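Local coordinates for mandelate racemase/muconate lactonizing enzyme, C-terminal domain protein (Paracoccus denitrificans, PDB 4DWD), which binds magnesium and may act as a hydro-lyase, being a member of the mandelate racemase/muconate lactonizing family of the enolase superfamily, at residues Gln255-Leu260 against Met282-Leu287; Phe295-Thr300 against Phe307-Val312; Asp259-Gly264 against His289-Glu294; Glu224-Tyr229 against Gly235-Arg240. All coordinates share one frame; numbering follows the deposited sequence.

How the interactions relate
All four contacts lie in the barrel domain. First along the chain, interaction 4 closes the short loop between strand 221-223 and helix 231-240. Interactions 1 and 3 follow and overlap: both start on helix 254-263 and end on or just past helix 277-291, so the second opens before the first closes, and they share Asp-259 and Leu-260. Together they bind two successive outer helices, one contact further along the pair than the other. Interaction 2 comes last, in series, closing the loop from strand 294-295 to helix 304-314. Phe-295 packs on Cys-284 and Ala-285, joining interactions 1 and 2; Gly-264 O and Gln-239 NE2, 2.8 Å apart, link interactions 3 and 4.

Interaction 1 (Gln255-Leu260 against Met282-Leu287); sequences QALKDL and MQCAAL
Lys-258, whose backbone lies against Leu-287, sends NZ to OD1 of its neighbour Asp-259, a salt bridge of 2.7 Å that meets the carboxylate oxygen from its syn side, 34° out of plane. These residues belong to two successive outer helices of the enolase-superfamily (β/α) barrel, 254-263 and 277-291, which run nearly parallel: the axes of the two segments cross at -26° and approach to 10.5 Å. The lysine chain is bent at chi2 and chi3, which turns its amine away from helix 277-291 and toward Asp-259; His-291 of the second subunit packs on it. Across the groove the contact is apolar and carries no hydrogen bond. Leu-257 has CG opposite its backbone N (chi1 -164°), a setting that carries CD2 over to Cys-284, where it touches SG and CB alike at 3.6 Å. From the facing helix, Leu-287 reaches back with one methyl: its CD2 lies against the CB atoms of the consecutive residues Leu-257 and Lys-258, 4.1 Å from each. Phe-295 and Leu-254 help to enclose Cys-284. The closest approach of Leu-287 is to main chain: its CD2 sits 3.6 Å from Lys-258 N.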
loop_
_atom_site.group_PDB
_atom_site.type_symbol
_atom_site.label_atom_id
_atom_site.label_comp_id
_atom_site.label_asym_id
_atom_site.label_seq_id
_atom_site.Cartn_x
_atom_site.Cartn_y
_atom_site.Cartn_z
ATOM N N GLN B 255 -1.205 -20.648 8.840
ATOM C CA GLN B 255 -0.565 -19.555 8.094
ATOM C C GLN B 255 -1.327 -19.235 6.809
ATOM O O GLN B 255 -1.473 -18.068 6.458
ATOM C CB GLN B 255 0.898 -19.874 7.785
ATOM C CG GLN B 255 1.779 -19.988 9.018
ATOM C CD GLN B 255 1.583 -21.290 9.751
ATOM O OE1 GLN B 255 1.187 -22.290 9.155
ATOM N NE2 GLN B 255 1.843 -21.282 11.057
ATOM N N ALA B 256 -1.820 -20.261 6.109
ATOM C CA ALA B 256 -2.667 -20.006 4.949
ATOM C C ALA B 256 -3.988 -19.366 5.374
ATOM O O ALA B 256 -4.530 -18.554 4.631
ATOM C CB ALA B 256 -2.914 -21.278 4.125
ATOM N N LEU B 257 -4.499 -19.683 6.572
ATOM C CA LEU B 257 -5.704 -18.987 7.035
ATOM C C LEU B 257 -5.407 -17.513 7.275
ATOM O O LEU B 257 -6.219 -16.653 6.950
ATOM C CB LEU B 257 -6.288 -19.652 8.284
ATOM C CG LEU B 257 -7.723 -19.247 8.625
ATOM C CD1 LEU B 257 -8.631 -19.708 7.502
ATOM C CD2 LEU B 257 -8.137 -19.865 9.953
ATOM N N LYS B 258 -4.242 -17.224 7.847
ATOM C CA LYS B 258 -3.796 -15.846 8.007
ATOM C C LYS B 258 -3.761 -15.126 6.648
ATOM O O LYS B 258 -4.231 -13.994 6.534
ATOM C CB LYS B 258 -2.424 -15.842 8.704
ATOM C CG LYS B 258 -1.787 -14.469 8.897
ATOM C CD LYS B 258 -0.886 -14.052 7.725
ATOM C CE LYS B 258 0.339 -14.953 7.536
ATOM N NZ LYS B 258 1.175 -14.533 6.362
ATOM N N ASP B 259 -3.204 -15.788 5.633
ATOM C CA ASP B 259 -3.118 -15.194 4.298
ATOM C C ASP B 259 -4.507 -14.932 3.707
ATOM O O ASP B 259 -4.716 -13.913 3.047
ATOM C CB ASP B 259 -2.300 -16.081 3.355
ATOM C CG ASP B 259 -0.805 -16.035 3.663
ATOM O OD1 ASP B 259 -0.336 -15.014 4.189
ATOM O OD2 ASP B 259 -0.101 -17.029 3.384
ATOM N N LEU B 260 -5.448 -15.841 3.961
ATOM C CA LEU B 260 -6.801 -15.655 3.470
ATOM C C LEU B 260 -7.448 -14.433 4.123
ATOM O O LEU B 260 -8.113 -13.640 3.461
ATOM C CB LEU B 260 -7.604 -16.935 3.723
ATOM C CG LEU B 260 -9.039 -16.969 3.195
ATOM C CD1 LEU B 260 -9.073 -16.928 1.677
ATOM C CD2 LEU B 260 -9.720 -18.227 3.706
HETATM N N MSE B 282 -9.153 -24.606 17.459
HETATM C CA MSE B 282 -9.130 -23.589 18.522
HETATM C C MSE B 282 -8.129 -22.501 18.205
HETATM O O MSE B 282 -8.395 -21.329 18.456
HETATM C CB MSE B 282 -8.878 -24.200 19.908
HETATM C CG MSE B 282 -9.992 -25.151 20.369
HETATM SE SE MSE B 282 -11.693 -24.221 20.763
HETATM C CE MSE B 282 -11.157 -23.347 22.426
ATOM N N GLN B 283 -6.981 -22.867 17.636
ATOM C CA GLN B 283 -6.006 -21.858 17.201
ATOM C C GLN B 283 -6.561 -20.997 16.076
ATOM O O GLN B 283 -6.332 -19.792 16.049
ATOM C CB GLN B 283 -4.696 -22.510 16.756
ATOM C CG GLN B 283 -3.966 -23.201 17.902
ATOM C CD GLN B 283 -2.896 -24.162 17.435
ATOM O OE1 GLN B 283 -2.733 -24.413 16.233
ATOM N NE2 GLN B 283 -2.156 -24.715 18.388
ATOM N N CYS B 284 -7.269 -21.620 15.134
ATOM C CA CYS B 284 -7.882 -20.862 14.057
ATOM C C CYS B 284 -8.936 -19.883 14.580
ATOM O O CYS B 284 -9.038 -18.750 14.088
ATOM C CB CYS B 284 -8.507 -21.794 13.024
ATOM S SG CYS B 284 -7.306 -22.727 12.037
ATOM N N ALA B 285 -9.707 -20.322 15.573
ATOM C CA ALA B 285 -10.695 -19.446 16.196
ATOM C C ALA B 285 -10.019 -18.228 16.824
ATOM O O ALA B 285 -10.491 -17.106 16.666
ATOM C CB ALA B 285 -11.516 -20.212 17.229
ATOM N N ALA B 286 -8.888 -18.449 17.481
ATOM C CA ALA B 286 -8.130 -17.358 18.090
ATOM C C ALA B 286 -7.637 -16.394 17.028
ATOM O O ALA B 286 -7.701 -15.180 17.210
ATOM C CB ALA B 286 -6.953 -17.908 18.881
ATOM N N LEU B 287 -7.137 -16.939 15.918
ATOM C CA LEU B 287 -6.666 -16.088 14.827
ATOM C C LEU B 287 -7.820 -15.240 14.290
ATOM O O LEU B 287 -7.643 -14.046 14.022
ATOM C CB LEU B 287 -6.054 -16.940 13.710
ATOM C CG LEU B 287 -5.553 -16.179 12.474
ATOM C CD1 LEU B 287 -4.328 -15.327 12.814
ATOM C CD2 LEU B 287 -5.228 -17.164 11.358
#

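Interaction 2 (Phe295-Thr300 against Phe307-Val312); sequences FVPHQT and FANIHV
The amide of Asn-309 and the side chain of Gln-299 slide past each other in opposite directions, their amide planes turned 58° apart. Methylene carbons CB and CG of Gln-299 lie over one face of the Asn-309 amide, the bend at chi2 (-63°) directing the polar end elsewhere. Gln-299 CB is 3.5 Å from Asn-309 ND2, and Gln-299 CG is 3.8 Å from Asn-309 CG. Pro-297 crosses the other end of the same amide, with ring carbon CB 3.3 Å from Asn-309 OD1. Asn-309 reaches the loop with CG trans to its backbone N (chi1 -166°). No direct hydrogen bond spans the contact; three waters do the work. One donates to Pro-297 O and accepts from Asn-309 ND2, another donates to both His-298 O and Asn-309 OD1 (2.9 Å), and the third accepts from Gln-299 NE2 and Asn-309 ND2. This buried amide is thereby bridged on its oxygen and its nitrogen, while Gln-299 NE2 also bonds to Gln-301 O. The loop follows the seventh barrel strand, and His-298 bonds through ND1 to Asp-271, beyond the sixth, an arrangement consistent with the His-Asp dyad of mandelate racemase relatives at the active-site end of the barrel.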
loop_
_atom_site.group_PDB
_atom_site.type_symbol
_atom_site.label_atom_id
_atom_site.label_comp_id
_atom_site.label_asym_id
_atom_site.label_seq_id
_atom_site.Cartn_x
_atom_site.Cartn_y
_atom_site.Cartn_z
ATOM N N PHE B 295 -16.126 -16.793 12.278
ATOM C CA PHE B 295 -15.612 -18.168 12.293
ATOM C C PHE B 295 -16.779 -19.148 12.154
ATOM O O PHE B 295 -17.583 -19.305 13.080
ATOM C CB PHE B 295 -14.831 -18.402 13.586
ATOM C CG PHE B 295 -14.081 -19.691 13.616
ATOM C CD1 PHE B 295 -12.912 -19.850 12.863
ATOM C CD2 PHE B 295 -14.528 -20.744 14.407
ATOM C CE1 PHE B 295 -12.212 -21.038 12.900
ATOM C CE2 PHE B 295 -13.820 -21.941 14.456
ATOM C CZ PHE B 295 -12.661 -22.083 13.694
ATOM N N VAL B 296 -16.913 -19.752 10.974
ATOM C CA VAL B 296 -18.096 -20.543 10.615
ATOM C C VAL B 296 -17.604 -21.829 9.921
ATOM O O VAL B 296 -17.559 -21.906 8.702
ATOM C CB VAL B 296 -19.068 -19.756 9.696
ATOM C CG1 VAL B 296 -20.335 -20.567 9.413
ATOM C CG2 VAL B 296 -19.427 -18.393 10.303
ATOM N N PRO B 297 -17.195 -22.827 10.707
ATOM C CA PRO B 297 -16.528 -24.001 10.131
ATOM C C PRO B 297 -17.342 -24.729 9.069
ATOM O O PRO B 297 -18.565 -24.881 9.199
ATOM C CB PRO B 297 -16.344 -24.917 11.334
ATOM C CG PRO B 297 -16.211 -23.972 12.488
ATOM C CD PRO B 297 -17.194 -22.863 12.181
ATOM N N HIS B 298 -16.641 -25.207 8.041
ATOM C CA HIS B 298 -17.194 -26.179 7.107
ATOM C C HIS B 298 -17.215 -27.527 7.791
ATOM O O HIS B 298 -16.235 -27.928 8.442
ATOM C CB HIS B 298 -16.298 -26.200 5.881
ATOM C CG HIS B 298 -16.646 -27.254 4.862
ATOM N ND1 HIS B 298 -16.203 -28.525 4.942
ATOM C CD2 HIS B 298 -17.382 -27.169 3.694
ATOM C CE1 HIS B 298 -16.649 -29.223 3.880
ATOM N NE2 HIS B 298 -17.371 -28.395 3.116
ATOM N N GLN B 299 -18.331 -28.248 7.689
ATOM C CA GLN B 299 -18.367 -29.608 8.240
ATOM C C GLN B 299 -19.524 -30.370 7.613
ATOM O O GLN B 299 -20.667 -29.937 7.690
ATOM C CB GLN B 299 -18.482 -29.553 9.767
ATOM C CG GLN B 299 -17.786 -30.700 10.486
ATOM C CD GLN B 299 -18.376 -32.052 10.147
ATOM O OE1 GLN B 299 -17.703 -32.917 9.564
ATOM N NE2 GLN B 299 -19.645 -32.237 10.481
ATOM N N THR B 300 -19.219 -31.493 6.969
ATOM C CA THR B 300 -20.220 -32.221 6.184
ATOM C C THR B 300 -20.442 -33.651 6.642
ATOM O O THR B 300 -21.251 -34.348 6.047
ATOM C CB THR B 300 -19.853 -32.235 4.686
ATOM O OG1 THR B 300 -18.564 -32.847 4.516
ATOM C CG2 THR B 300 -19.833 -30.797 4.131
ATOM N N PHE B 307 -19.311 -34.234 15.900
ATOM C CA PHE B 307 -19.142 -34.103 17.342
ATOM C C PHE B 307 -17.947 -33.215 17.686
ATOM O O PHE B 307 -18.046 -32.350 18.556
ATOM C CB PHE B 307 -19.035 -35.481 17.999
ATOM C CG PHE B 307 -20.366 -36.083 18.343
ATOM C CD1 PHE B 307 -21.227 -36.533 17.344
ATOM C CD2 PHE B 307 -20.745 -36.220 19.666
ATOM C CE1 PHE B 307 -22.451 -37.092 17.668
ATOM C CE2 PHE B 307 -21.965 -36.778 20.000
ATOM C CZ PHE B 307 -22.826 -37.212 18.996
ATOM N N ALA B 308 -16.818 -33.414 17.004
ATOM C CA ALA B 308 -15.673 -32.530 17.222
ATOM C C ALA B 308 -16.035 -31.073 16.957
ATOM O O ALA B 308 -15.723 -30.183 17.751
ATOM C CB ALA B 308 -14.505 -32.959 16.349
ATOM N N ASN B 309 -16.720 -30.853 15.841
ATOM C CA ASN B 309 -17.160 -29.521 15.431
ATOM C C ASN B 309 -18.035 -28.851 16.487
ATOM O O ASN B 309 -17.791 -27.693 16.846
ATOM C CB ASN B 309 -17.889 -29.617 14.081
ATOM C CG ASN B 309 -18.087 -28.268 13.398
ATOM O OD1 ASN B 309 -17.178 -27.447 13.336
ATOM N ND2 ASN B 309 -19.283 -28.054 12.847
ATOM N N ILE B 310 -19.044 -29.566 16.996
ATOM C CA ILE B 310 -19.923 -28.939 18.002
ATOM C C ILE B 310 -19.255 -28.713 19.375
ATOM O O ILE B 310 -19.560 -27.735 20.048
ATOM C CB ILE B 310 -21.319 -29.604 18.120
ATOM C CG1 ILE B 310 -21.214 -31.037 18.662
ATOM C CG2 ILE B 310 -22.068 -29.516 16.781
ATOM C CD1 ILE B 310 -22.561 -31.658 18.984
ATOM N N HIS B 311 -18.319 -29.568 19.785
ATOM C CA HIS B 311 -17.558 -29.240 21.000
ATOM C C HIS B 311 -16.828 -27.926 20.831
ATOM O O HIS B 311 -16.869 -27.065 21.711
ATOM C CB HIS B 311 -16.589 -30.351 21.385
ATOM C CG HIS B 311 -17.244 -31.500 22.120
ATOM N ND1 HIS B 311 -17.405 -31.502 23.462
ATOM C CD2 HIS B 311 -17.785 -32.698 21.653
ATOM C CE1 HIS B 311 -18.014 -32.646 23.839
ATOM N NE2 HIS B 311 -18.247 -33.378 22.730
ATOM N N VAL B 312 -16.139 -27.758 19.708
ATOM C CA VAL B 312 -15.429 -26.499 19.462
ATOM C C VAL B 312 -16.394 -25.322 19.354
ATOM O O VAL B 312 -16.179 -24.291 19.963
ATOM C CB VAL B 312 -14.521 -26.593 18.214
ATOM C CG1 VAL B 312 -14.058 -25.216 17.738
ATOM C CG2 VAL B 312 -13.324 -27.494 18.498
HETATM O O HOH W 1 -20.304 -25.678 11.186
HETATM O O HOH W 2 -15.458 -28.252 11.129
HETATM O O HOH W 3 -21.351 -30.214 12.040
#

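Interaction 3 (Asp259-Gly264 against His289-Glu294); sequences DLILSG and HAHGVE
Ile-261 directs its CB from helix 254-263 toward segment 289-294, and each branch beyond it finds a different neighbour. CG2, set opposite the backbone N, leans obliquely on His-291, 3.7 Å from its CB and 3.8 Å from its ring carbon CG, and is also 3.9 Å from CG1 of Val-293. The other branch runs along Val-293: CG1 grazes the valine CG2, and the extended tip, CD1, meets the same methyl at 3.9 Å. One isoleucine is thus wedged between His-291 and Val-293, on either side of Gly-292 in the sequence. Leu-262, the next residue along, adds the outer edge of the contact, its CD2 lying 4.0 Å from His-291 CE1. There the interface passes to the second subunit: Leu-262 packs on Leu-262 of that chain, and His-291 NE2 hydrogen-bonds His-291 NE2 of that chain, the two rings meeting at a shallow angle. Inward, Val-268 covers both Ile-261 and Val-293. A glycine with positive phi follows each helix, Gly-264 and Gly-292. Gly-264 closes a Schellman motif, its N bonded to Ile-261 O at 3.0 Å, and just before it Ser-263 OG returns 2.7 Å to Leu-260 O, tilted 24° from that carbonyl's plane. Beyond the two glycines the chain enters neighbouring parallel strands, 267-268 and 294-295, with Glu-294 bonded through its backbone to Arg-266 and Val-268. Helix ends turning in side by side to feed adjacent parallel strands are the repeating alpha-to-beta connection of a (β/α) barrel.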
loop_
_atom_site.group_PDB
_atom_site.type_symbol
_atom_site.label_atom_id
_atom_site.label_comp_id
_atom_site.label_asym_id
_atom_site.label_seq_id
_atom_site.Cartn_x
_atom_site.Cartn_y
_atom_site.Cartn_z
ATOM N N ASP B 259 -3.204 -15.788 5.633
ATOM C CA ASP B 259 -3.118 -15.194 4.298
ATOM C C ASP B 259 -4.507 -14.932 3.707
ATOM O O ASP B 259 -4.716 -13.913 3.047
ATOM C CB ASP B 259 -2.300 -16.081 3.355
ATOM C CG ASP B 259 -0.805 -16.035 3.663
ATOM O OD1 ASP B 259 -0.336 -15.014 4.189
ATOM O OD2 ASP B 259 -0.101 -17.029 3.384
ATOM N N LEU B 260 -5.448 -15.841 3.961
ATOM C CA LEU B 260 -6.801 -15.655 3.470
ATOM C C LEU B 260 -7.448 -14.433 4.123
ATOM O O LEU B 260 -8.113 -13.640 3.461
ATOM C CB LEU B 260 -7.604 -16.935 3.723
ATOM C CG LEU B 260 -9.039 -16.969 3.195
ATOM C CD1 LEU B 260 -9.073 -16.928 1.677
ATOM C CD2 LEU B 260 -9.720 -18.227 3.706
ATOM N N ILE B 261 -7.231 -14.275 5.423
ATOM C CA ILE B 261 -7.748 -13.116 6.140
ATOM C C ILE B 261 -7.095 -11.835 5.595
ATOM O O ILE B 261 -7.784 -10.843 5.320
ATOM C CB ILE B 261 -7.504 -13.284 7.647
ATOM C CG1 ILE B 261 -8.418 -14.395 8.179
ATOM C CG2 ILE B 261 -7.732 -11.972 8.383
ATOM C CD1 ILE B 261 -8.098 -14.780 9.616
ATOM N N LEU B 262 -5.772 -11.848 5.416
ATOM C CA LEU B 262 -5.110 -10.638 4.941
ATOM C C LEU B 262 -5.557 -10.246 3.526
ATOM O O LEU B 262 -5.560 -9.062 3.183
ATOM C CB LEU B 262 -3.582 -10.745 5.060
ATOM C CG LEU B 262 -2.959 -10.802 6.467
ATOM C CD1 LEU B 262 -1.437 -10.743 6.345
ATOM C CD2 LEU B 262 -3.478 -9.760 7.449
ATOM N N SER B 263 -5.981 -11.233 2.735
ATOM C CA SER B 263 -6.451 -10.946 1.388
ATOM C C SER B 263 -7.753 -10.165 1.376
ATOM O O SER B 263 -8.091 -9.540 0.367
ATOM C CB SER B 263 -6.632 -12.239 0.579
ATOM O OG SER B 263 -7.873 -12.875 0.865
ATOM N N GLY B 264 -8.503 -10.216 2.477
ATOM C CA GLY B 264 -9.757 -9.458 2.559
ATOM C C GLY B 264 -10.981 -10.241 2.981
ATOM O O GLY B 264 -12.039 -9.668 3.146
ATOM N N HIS B 289 -10.494 -14.294 15.889
ATOM C CA HIS B 289 -10.814 -13.284 16.920
ATOM C C HIS B 289 -9.809 -12.154 16.928
ATOM O O HIS B 289 -10.165 -10.994 17.114
ATOM C CB HIS B 289 -10.918 -13.938 18.298
ATOM C CG HIS B 289 -11.486 -13.033 19.364
ATOM N ND1 HIS B 289 -12.651 -12.389 19.213
ATOM C CD2 HIS B 289 -11.004 -12.689 20.629
ATOM C CE1 HIS B 289 -12.908 -11.655 20.321
ATOM N NE2 HIS B 289 -11.897 -11.838 21.185
ATOM N N ALA B 290 -8.542 -12.478 16.704
ATOM C CA ALA B 290 -7.490 -11.463 16.637
ATOM C C ALA B 290 -7.737 -10.470 15.508
ATOM O O ALA B 290 -7.393 -9.306 15.640
ATOM C CB ALA B 290 -6.124 -12.122 16.454
ATOM N N HIS B 291 -8.321 -10.949 14.406
ATOM C CA HIS B 291 -8.509 -10.140 13.185
ATOM C C HIS B 291 -9.911 -9.633 12.937
ATOM O O HIS B 291 -10.153 -8.931 11.947
ATOM C CB HIS B 291 -8.027 -10.923 11.959
ATOM C CG HIS B 291 -6.526 -11.008 11.840
ATOM N ND1 HIS B 291 -5.790 -10.059 11.208
ATOM C CD2 HIS B 291 -5.626 -11.977 12.286
ATOM C CE1 HIS B 291 -4.488 -10.407 11.251
ATOM N NE2 HIS B 291 -4.383 -11.571 11.923
ATOM N N GLY B 292 -10.852 -9.968 13.823
ATOM C CA GLY B 292 -12.232 -9.494 13.673
ATOM C C GLY B 292 -12.964 -10.134 12.507
ATOM O O GLY B 292 -13.719 -9.471 11.813
ATOM N N VAL B 293 -12.730 -11.419 12.283
ATOM C CA VAL B 293 -13.419 -12.124 11.219
ATOM C C VAL B 293 -14.332 -13.186 11.819
ATOM O O VAL B 293 -14.037 -13.747 12.891
ATOM C CB VAL B 293 -12.457 -12.726 10.159
ATOM C CG1 VAL B 293 -11.431 -11.715 9.660
ATOM C CG2 VAL B 293 -11.777 -13.961 10.650
ATOM N N GLU B 294 -15.429 -13.456 11.123
ATOM C CA GLU B 294 -16.366 -14.506 11.532
ATOM C C GLU B 294 -15.749 -15.892 11.380
ATOM O O GLU B 294 -14.961 -16.136 10.474
ATOM C CB GLU B 294 -17.649 -14.444 10.700
ATOM C CG GLU B 294 -18.551 -13.244 10.966
ATOM C CD GLU B 294 -19.760 -13.269 10.052
ATOM O OE1 GLU B 294 -20.721 -14.024 10.341
ATOM O OE2 GLU B 294 -19.751 -12.553 9.034
#

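Interaction 4 (Glu224-Tyr229 against Gly235-Arg240); sequences EPVQHY and GEVAQR
Val-237 rests its two methyls against Pro-225 and Val-226, the firm centre of a small contact that buries 87 Å² in all. CG1 faces the proline ring, 4.1 Å from its CG, while CG2 lies 4.2 Å from CG1 of Val-226. A chi1 of 168° puts the first methyl trans to the backbone N and the second trans to the carbonyl carbon, which sets CG1 beside Pro-225 and CG2 beside Val-226. Proline and valine slide past one another in opposite directions, at ordinary van der Waals spacings. Met-234 packs on both loop residues, and Ala-207 and Val-245 cover the proline, enclosing this part in the barrel wall. The polar margin differs. On the next turn of helix 231-240, Arg-240 NH1 reaches Glu-236 OE2 at 2.9 Å in a salt bridge; the carboxylate oxygen lies close to the guanidinium plane, but the N-H...O angle of 139° leaves the bond clearly bent. These charged groups, partly exposed, take no part in the valine packing and instead meet the fifth subunit, where Arg-266 of that chain pairs with Glu-236 OE1 and Leu-241 O of that chain accepts from Arg-240 NH2. The loop itself leaves the fourth barrel strand directly after Glu-223, a metal-site residue whose side chain is about 6 Å from that of Pro-225. With no hydrogen bond between the two segments, their direct contact is apolar, whereas the Glu-236/Arg-240 pair is held within the helix and also bonds to the fifth subunit.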
loop_
_atom_site.group_PDB
_atom_site.type_symbol
_atom_site.label_atom_id
_atom_site.label_comp_id
_atom_site.label_asym_id
_atom_site.label_seq_id
_atom_site.Cartn_x
_atom_site.Cartn_y
_atom_site.Cartn_z
ATOM N N GLU B 224 -17.193 -19.403 -1.229
ATOM C CA GLU B 224 -16.271 -19.910 -2.254
ATOM C C GLU B 224 -16.644 -19.488 -3.690
ATOM O O GLU B 224 -16.775 -20.326 -4.586
ATOM C CB GLU B 224 -16.120 -21.436 -2.136
ATOM C CG GLU B 224 -15.513 -21.909 -0.818
ATOM C CD GLU B 224 -13.989 -21.959 -0.826
ATOM O OE1 GLU B 224 -13.374 -22.049 -1.916
ATOM O OE2 GLU B 224 -13.391 -21.939 0.264
ATOM N N PRO B 225 -16.777 -18.166 -3.933
ATOM C CA PRO B 225 -17.190 -17.747 -5.283
ATOM C C PRO B 225 -16.205 -18.086 -6.419
ATOM O O PRO B 225 -16.646 -18.428 -7.524
ATOM C CB PRO B 225 -17.353 -16.216 -5.149
ATOM C CG PRO B 225 -16.595 -15.841 -3.908
ATOM C CD PRO B 225 -16.729 -17.028 -2.990
ATOM N N VAL B 226 -14.900 -17.961 -6.160
ATOM C CA VAL B 226 -13.879 -18.195 -7.193
ATOM C C VAL B 226 -13.051 -19.428 -6.841
ATOM O O VAL B 226 -13.204 -19.987 -5.751
ATOM C CB VAL B 226 -12.980 -16.945 -7.403
ATOM C CG1 VAL B 226 -13.849 -15.748 -7.771
ATOM C CG2 VAL B 226 -12.118 -16.642 -6.167
ATOM N N GLN B 227 -12.183 -19.868 -7.752
ATOM C CA GLN B 227 -11.315 -21.010 -7.444
ATOM C C GLN B 227 -10.508 -20.730 -6.176
ATOM O O GLN B 227 -9.973 -19.640 -6.000
ATOM C CB GLN B 227 -10.382 -21.319 -8.620
ATOM C CG GLN B 227 -11.109 -21.649 -9.922
ATOM C CD GLN B 227 -11.780 -23.007 -9.945
ATOM O OE1 GLN B 227 -11.585 -23.830 -9.051
ATOM N NE2 GLN B 227 -12.561 -23.260 -11.001
ATOM N N HIS B 228 -10.395 -21.731 -5.308
ATOM C CA HIS B 228 -9.795 -21.514 -3.988
ATOM C C HIS B 228 -8.337 -21.157 -4.072
ATOM O O HIS B 228 -7.813 -20.513 -3.170
ATOM C CB HIS B 228 -9.986 -22.756 -3.107
ATOM C CG HIS B 228 -8.875 -23.763 -3.244
ATOM N ND1 HIS B 228 -8.798 -24.625 -4.276
ATOM C CD2 HIS B 228 -7.756 -23.994 -2.451
ATOM C CE1 HIS B 228 -7.683 -25.367 -4.158
ATOM N NE2 HIS B 228 -7.042 -24.977 -3.038
ATOM N N TYR B 229 -7.683 -21.592 -5.153
ATOM C CA TYR B 229 -6.278 -21.294 -5.323
ATOM C C TYR B 229 -5.993 -19.805 -5.553
ATOM O O TYR B 229 -4.873 -19.359 -5.312
ATOM C CB TYR B 229 -5.623 -22.201 -6.384
ATOM C CG TYR B 229 -6.425 -22.613 -7.603
ATOM C CD1 TYR B 229 -6.550 -21.754 -8.694
ATOM C CD2 TYR B 229 -6.981 -23.890 -7.711
ATOM C CE1 TYR B 229 -7.231 -22.134 -9.841
ATOM C CE2 TYR B 229 -7.672 -24.281 -8.860
ATOM C CZ TYR B 229 -7.798 -23.399 -9.922
ATOM O OH TYR B 229 -8.478 -23.774 -11.071
ATOM N N GLY B 235 -10.193 -12.655 -1.788
ATOM C CA GLY B 235 -10.279 -11.505 -0.893
ATOM C C GLY B 235 -10.720 -10.231 -1.599
ATOM O O GLY B 235 -11.393 -9.392 -1.009
ATOM N N GLU B 236 -10.326 -10.086 -2.865
ATOM C CA GLU B 236 -10.747 -8.937 -3.677
ATOM C C GLU B 236 -12.264 -8.939 -3.849
ATOM O O GLU B 236 -12.932 -7.907 -3.658
ATOM C CB GLU B 236 -10.069 -8.964 -5.046
ATOM C CG GLU B 236 -10.573 -7.878 -5.988
ATOM C CD GLU B 236 -9.861 -7.890 -7.323
ATOM O OE1 GLU B 236 -8.611 -7.918 -7.318
ATOM O OE2 GLU B 236 -10.550 -7.852 -8.369
ATOM N N VAL B 237 -12.806 -10.117 -4.181
ATOM C CA VAL B 237 -14.244 -10.228 -4.366
ATOM C C VAL B 237 -14.938 -9.937 -3.040
ATOM O O VAL B 237 -15.950 -9.207 -3.014
ATOM C CB VAL B 237 -14.633 -11.615 -4.923
ATOM C CG1 VAL B 237 -16.146 -11.859 -4.849
ATOM C CG2 VAL B 237 -14.124 -11.772 -6.353
ATOM N N ALA B 238 -14.371 -10.443 -1.939
ATOM C CA ALA B 238 -14.926 -10.182 -0.604
ATOM C C ALA B 238 -14.992 -8.673 -0.303
ATOM O O ALA B 238 -15.983 -8.186 0.238
ATOM C CB ALA B 238 -14.102 -10.911 0.460
ATOM N N GLN B 239 -13.949 -7.935 -0.654
ATOM C CA GLN B 239 -13.929 -6.512 -0.353
ATOM C C GLN B 239 -14.767 -5.688 -1.311
ATOM O O GLN B 239 -15.231 -4.620 -0.939
ATOM C CB GLN B 239 -12.496 -5.994 -0.303
ATOM C CG GLN B 239 -11.724 -6.495 0.908
ATOM C CD GLN B 239 -12.269 -5.967 2.222
ATOM O OE1 GLN B 239 -12.538 -4.764 2.364
ATOM N NE2 GLN B 239 -12.446 -6.859 3.190
ATOM N N ARG B 240 -14.968 -6.191 -2.528
ATOM C CA ARG B 240 -15.730 -5.445 -3.544
ATOM C C ARG B 240 -17.235 -5.544 -3.310
ATOM O O ARG B 240 -17.953 -4.612 -3.624
ATOM C CB ARG B 240 -15.360 -5.915 -4.953
ATOM C CG ARG B 240 -14.016 -5.357 -5.395
ATOM C CD ARG B 240 -13.495 -5.958 -6.683
ATOM N NE ARG B 240 -14.238 -5.434 -7.821
ATOM C CZ ARG B 240 -13.964 -5.722 -9.084
ATOM N NH1 ARG B 240 -12.960 -6.544 -9.378
ATOM N NH2 ARG B 240 -14.707 -5.192 -10.048
#